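Long-range contact in ribose-phosphate pyrophosphokinase (Mycobacterium smegmatis, PDB 5MP7), which probably makes phosphoribosyl pyrophosphate by transferring the pyrophosphoryl group of ATP to the 1-hydroxyl of ribose 5-phosphate: residues V56-H67 with G88-F99. Sequence-based numbering, arbitrary orientation.
Sequences VRGCDAFVLQSH and GSAKRITAILPF
L64 and I96 meet at the apolar centre: CD1 of L64 lies 3.7 Å from CG2 of I96 and also packs on CG of P98. The other branch of I96 turns back toward F62: a chi1 of -67° swings CG1 away from the carbonyl carbon of I96, and CD1 ends at the edge of the F62 ring, near its plane. There it also touches CB of F62 at 4.1 Å. The same ring runs alongside T94, its CD2 3.7 Å from CB of T94. On the opposite face the two strands touch more lightly, with CG2 of V63 against CG2 of I93 (4.3 Å).

Between these layers the parallel strands 60-64 and 92-97 are laced by alternating bonds, among them A61 N to R92 O (2.9 Å), V63 N to T94 O and I96 N to V63 O. A water lies over the rim of one F62 face and bridges A61 O and T94 OG1; that hydroxyl also bonds R131.

Farther out, D60 and R92 run alongside each other and close a salt bridge. NH1 of R92 meets the syn side of D60 OD2 at 3.0 Å, nearly in the guanidinium plane, although the carboxylate and guanidinium planes are turned 53° apart. K91 CG covers one guanidinium face. At the outer turn, G58 N bonds S89 O (2.8 Å).

The pair forms the beta-alpha-beta unit with helix 71-87, which supplies L85 to V63 and whose Q78 side chain bonds I96 O. F62 and I96 face helix 302-314, while strands 12-16 and 131-135 continue the parallel sheet of the N-terminal PRTase-like domain on either side.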
# COMPACT_ATOMS: atom_id res chain seq x y z
N VAL A 56 -38.62 32.43 35.48
CA VAL A 56 -39.98 31.91 35.39
C VAL A 56 -40.58 31.53 36.73
O VAL A 56 -41.72 31.10 36.81
CB VAL A 56 -40.03 30.71 34.43
CG1 VAL A 56 -39.52 31.11 33.06
CG2 VAL A 56 -39.22 29.54 34.96
N ARG A 57 -39.84 31.72 37.79
CA ARG A 57 -40.26 31.40 39.15
C ARG A 57 -41.54 32.16 39.52
O ARG A 57 -41.65 33.34 39.28
CB ARG A 57 -39.06 31.68 40.07
CG ARG A 57 -39.28 31.42 41.53
CD ARG A 57 -38.10 31.82 42.39
NE ARG A 57 -37.24 30.67 42.63
CZ ARG A 57 -36.15 30.39 41.92
NH1 ARG A 57 -35.74 31.18 40.90
NH2 ARG A 57 -35.43 29.32 42.24
N GLY A 58 -42.55 31.42 39.97
CA GLY A 58 -43.80 32.00 40.45
C GLY A 58 -44.85 32.43 39.45
O GLY A 58 -45.91 32.91 39.85
N CYS A 59 -44.61 32.17 38.17
CA CYS A 59 -45.49 32.62 37.11
C CYS A 59 -46.70 31.69 36.86
O CYS A 59 -46.71 30.52 37.21
CB CYS A 59 -44.71 32.80 35.81
SG CYS A 59 -44.29 31.25 34.94
N ASP A 60 -47.72 32.27 36.25
CA ASP A 60 -48.81 31.53 35.66
C ASP A 60 -48.42 31.38 34.19
O ASP A 60 -48.42 32.36 33.46
CB ASP A 60 -50.12 32.30 35.82
CG ASP A 60 -50.60 32.35 37.27
OD1 ASP A 60 -49.82 32.69 38.20
OD2 ASP A 60 -51.78 32.06 37.50
N ALA A 61 -48.03 30.18 33.79
CA ALA A 61 -47.43 29.95 32.50
C ALA A 61 -48.44 29.36 31.56
O ALA A 61 -49.23 28.50 31.95
CB ALA A 61 -46.26 29.00 32.63
N PHE A 62 -48.42 29.86 30.32
CA PHE A 62 -49.24 29.33 29.24
C PHE A 62 -48.30 28.90 28.12
O PHE A 62 -47.55 29.72 27.58
CB PHE A 62 -50.22 30.38 28.80
CG PHE A 62 -51.21 30.72 29.85
CD1 PHE A 62 -50.89 31.60 30.87
CD2 PHE A 62 -52.45 30.11 29.87
CE1 PHE A 62 -51.81 31.89 31.89
CE2 PHE A 62 -53.37 30.40 30.88
CZ PHE A 62 -53.06 31.31 31.88
N VAL A 63 -48.28 27.62 27.82
CA VAL A 63 -47.29 27.07 26.89
C VAL A 63 -48.02 26.73 25.62
O VAL A 63 -48.73 25.77 25.59
CB VAL A 63 -46.65 25.81 27.44
CG1 VAL A 63 -45.54 25.34 26.53
CG2 VAL A 63 -46.11 26.11 28.82
N LEU A 64 -47.82 27.53 24.59
CA LEU A 64 -48.55 27.42 23.35
C LEU A 64 -47.74 26.66 22.32
O LEU A 64 -46.68 27.08 21.94
CB LEU A 64 -48.88 28.83 22.85
CG LEU A 64 -49.47 29.02 21.45
CD1 LEU A 64 -50.72 28.22 21.18
CD2 LEU A 64 -49.78 30.51 21.30
N GLN A 65 -48.27 25.54 21.86
CA GLN A 65 -47.64 24.80 20.80
C GLN A 65 -48.71 24.25 19.85
O GLN A 65 -49.61 23.48 20.25
CB GLN A 65 -46.80 23.65 21.39
CG GLN A 65 -46.04 22.83 20.37
CD GLN A 65 -44.80 23.54 19.83
OE1 GLN A 65 -44.88 24.61 19.23
NE2 GLN A 65 -43.64 22.94 20.04
N SER A 66 -48.56 24.58 18.58
CA SER A 66 -49.31 23.92 17.52
C SER A 66 -48.55 22.65 17.05
O SER A 66 -47.39 22.51 17.32
CB SER A 66 -49.50 24.90 16.40
OG SER A 66 -50.49 24.44 15.54
N HIS A 67 -49.22 21.73 16.36
CA HIS A 67 -48.65 20.41 16.07
C HIS A 67 -48.83 20.03 14.62
O HIS A 67 -49.48 19.02 14.30
CB HIS A 67 -49.28 19.35 16.98
CG HIS A 67 -48.88 19.49 18.40
ND1 HIS A 67 -49.57 20.27 19.28
CD2 HIS A 67 -47.82 19.00 19.08
CE1 HIS A 67 -48.96 20.26 20.45
NE2 HIS A 67 -47.90 19.49 20.35
N GLY A 88 -38.43 24.89 37.27
CA GLY A 88 -38.15 26.27 37.50
C GLY A 88 -39.14 26.95 38.42
O GLY A 88 -39.17 28.17 38.46
N SER A 89 -39.98 26.18 39.12
CA SER A 89 -40.94 26.72 40.12
C SER A 89 -42.01 27.62 39.57
O SER A 89 -42.34 28.62 40.22
CB SER A 89 -40.20 27.43 41.30
OG SER A 89 -39.36 26.50 41.97
N ALA A 90 -42.50 27.31 38.39
CA ALA A 90 -43.74 27.94 37.92
C ALA A 90 -44.90 27.52 38.83
O ALA A 90 -44.97 26.40 39.31
CB ALA A 90 -44.03 27.54 36.50
N LYS A 91 -45.77 28.46 39.13
CA LYS A 91 -46.86 28.23 40.07
C LYS A 91 -47.96 27.38 39.44
O LYS A 91 -48.38 26.39 40.01
CB LYS A 91 -47.39 29.59 40.55
CG LYS A 91 -48.34 29.51 41.71
CD LYS A 91 -48.64 30.89 42.23
CE LYS A 91 -47.66 31.40 43.27
NZ LYS A 91 -47.74 32.89 43.21
N ARG A 92 -48.38 27.73 38.23
CA ARG A 92 -49.44 27.05 37.49
C ARG A 92 -49.00 26.92 36.02
O ARG A 92 -48.50 27.89 35.45
CB ARG A 92 -50.68 27.92 37.53
CG ARG A 92 -51.56 27.70 38.73
CD ARG A 92 -52.56 28.87 38.91
NE ARG A 92 -52.70 29.14 40.35
CZ ARG A 92 -52.34 30.25 41.01
NH1 ARG A 92 -51.87 31.33 40.41
NH2 ARG A 92 -52.52 30.29 42.35
N ILE A 93 -49.23 25.76 35.41
CA ILE A 93 -48.87 25.51 34.02
C ILE A 93 -50.09 25.07 33.22
O ILE A 93 -50.69 24.04 33.50
CB ILE A 93 -47.78 24.43 33.91
CG1 ILE A 93 -46.60 24.84 34.74
CG2 ILE A 93 -47.34 24.26 32.45
CD1 ILE A 93 -45.61 23.73 34.95
N THR A 94 -50.45 25.84 32.21
CA THR A 94 -51.50 25.46 31.30
C THR A 94 -50.90 25.15 29.92
O THR A 94 -50.21 25.96 29.37
CB THR A 94 -52.53 26.60 31.16
OG1 THR A 94 -53.06 26.95 32.46
CG2 THR A 94 -53.65 26.19 30.25
N ALA A 95 -51.16 23.98 29.38
CA ALA A 95 -50.76 23.62 28.04
C ALA A 95 -51.87 23.99 27.06
O ALA A 95 -53.04 23.66 27.27
CB ALA A 95 -50.49 22.14 27.94
N ILE A 96 -51.51 24.68 26.00
CA ILE A 96 -52.46 25.04 24.97
C ILE A 96 -52.10 24.26 23.72
O ILE A 96 -51.01 24.40 23.18
CB ILE A 96 -52.38 26.53 24.71
CG1 ILE A 96 -52.88 27.28 25.92
CG2 ILE A 96 -53.24 26.90 23.52
CD1 ILE A 96 -52.48 28.72 25.87
N LEU A 97 -53.02 23.42 23.27
CA LEU A 97 -52.79 22.61 22.07
C LEU A 97 -53.92 22.88 21.10
O LEU A 97 -54.91 22.20 21.15
CB LEU A 97 -52.76 21.15 22.44
CG LEU A 97 -51.59 20.77 23.35
CD1 LEU A 97 -52.01 20.89 24.79
CD2 LEU A 97 -51.15 19.33 23.10
N PRO A 98 -53.80 23.90 20.23
CA PRO A 98 -54.95 24.29 19.42
C PRO A 98 -55.47 23.13 18.58
O PRO A 98 -56.67 22.97 18.47
CB PRO A 98 -54.39 25.41 18.55
CG PRO A 98 -53.26 25.97 19.32
CD PRO A 98 -52.65 24.81 20.03
N PHE A 99 -54.58 22.33 18.02
CA PHE A 99 -54.93 21.06 17.40
C PHE A 99 -54.37 19.94 18.29
O PHE A 99 -53.15 19.83 18.48
CB PHE A 99 -54.34 21.03 16.00
CG PHE A 99 -54.45 19.70 15.30
CD1 PHE A 99 -55.58 19.39 14.57
CD2 PHE A 99 -53.39 18.80 15.31
CE1 PHE A 99 -55.68 18.20 13.88
CE2 PHE A 99 -53.47 17.61 14.63
CZ PHE A 99 -54.63 17.30 13.92
O HOH W 1 -51.54 28.66 34.16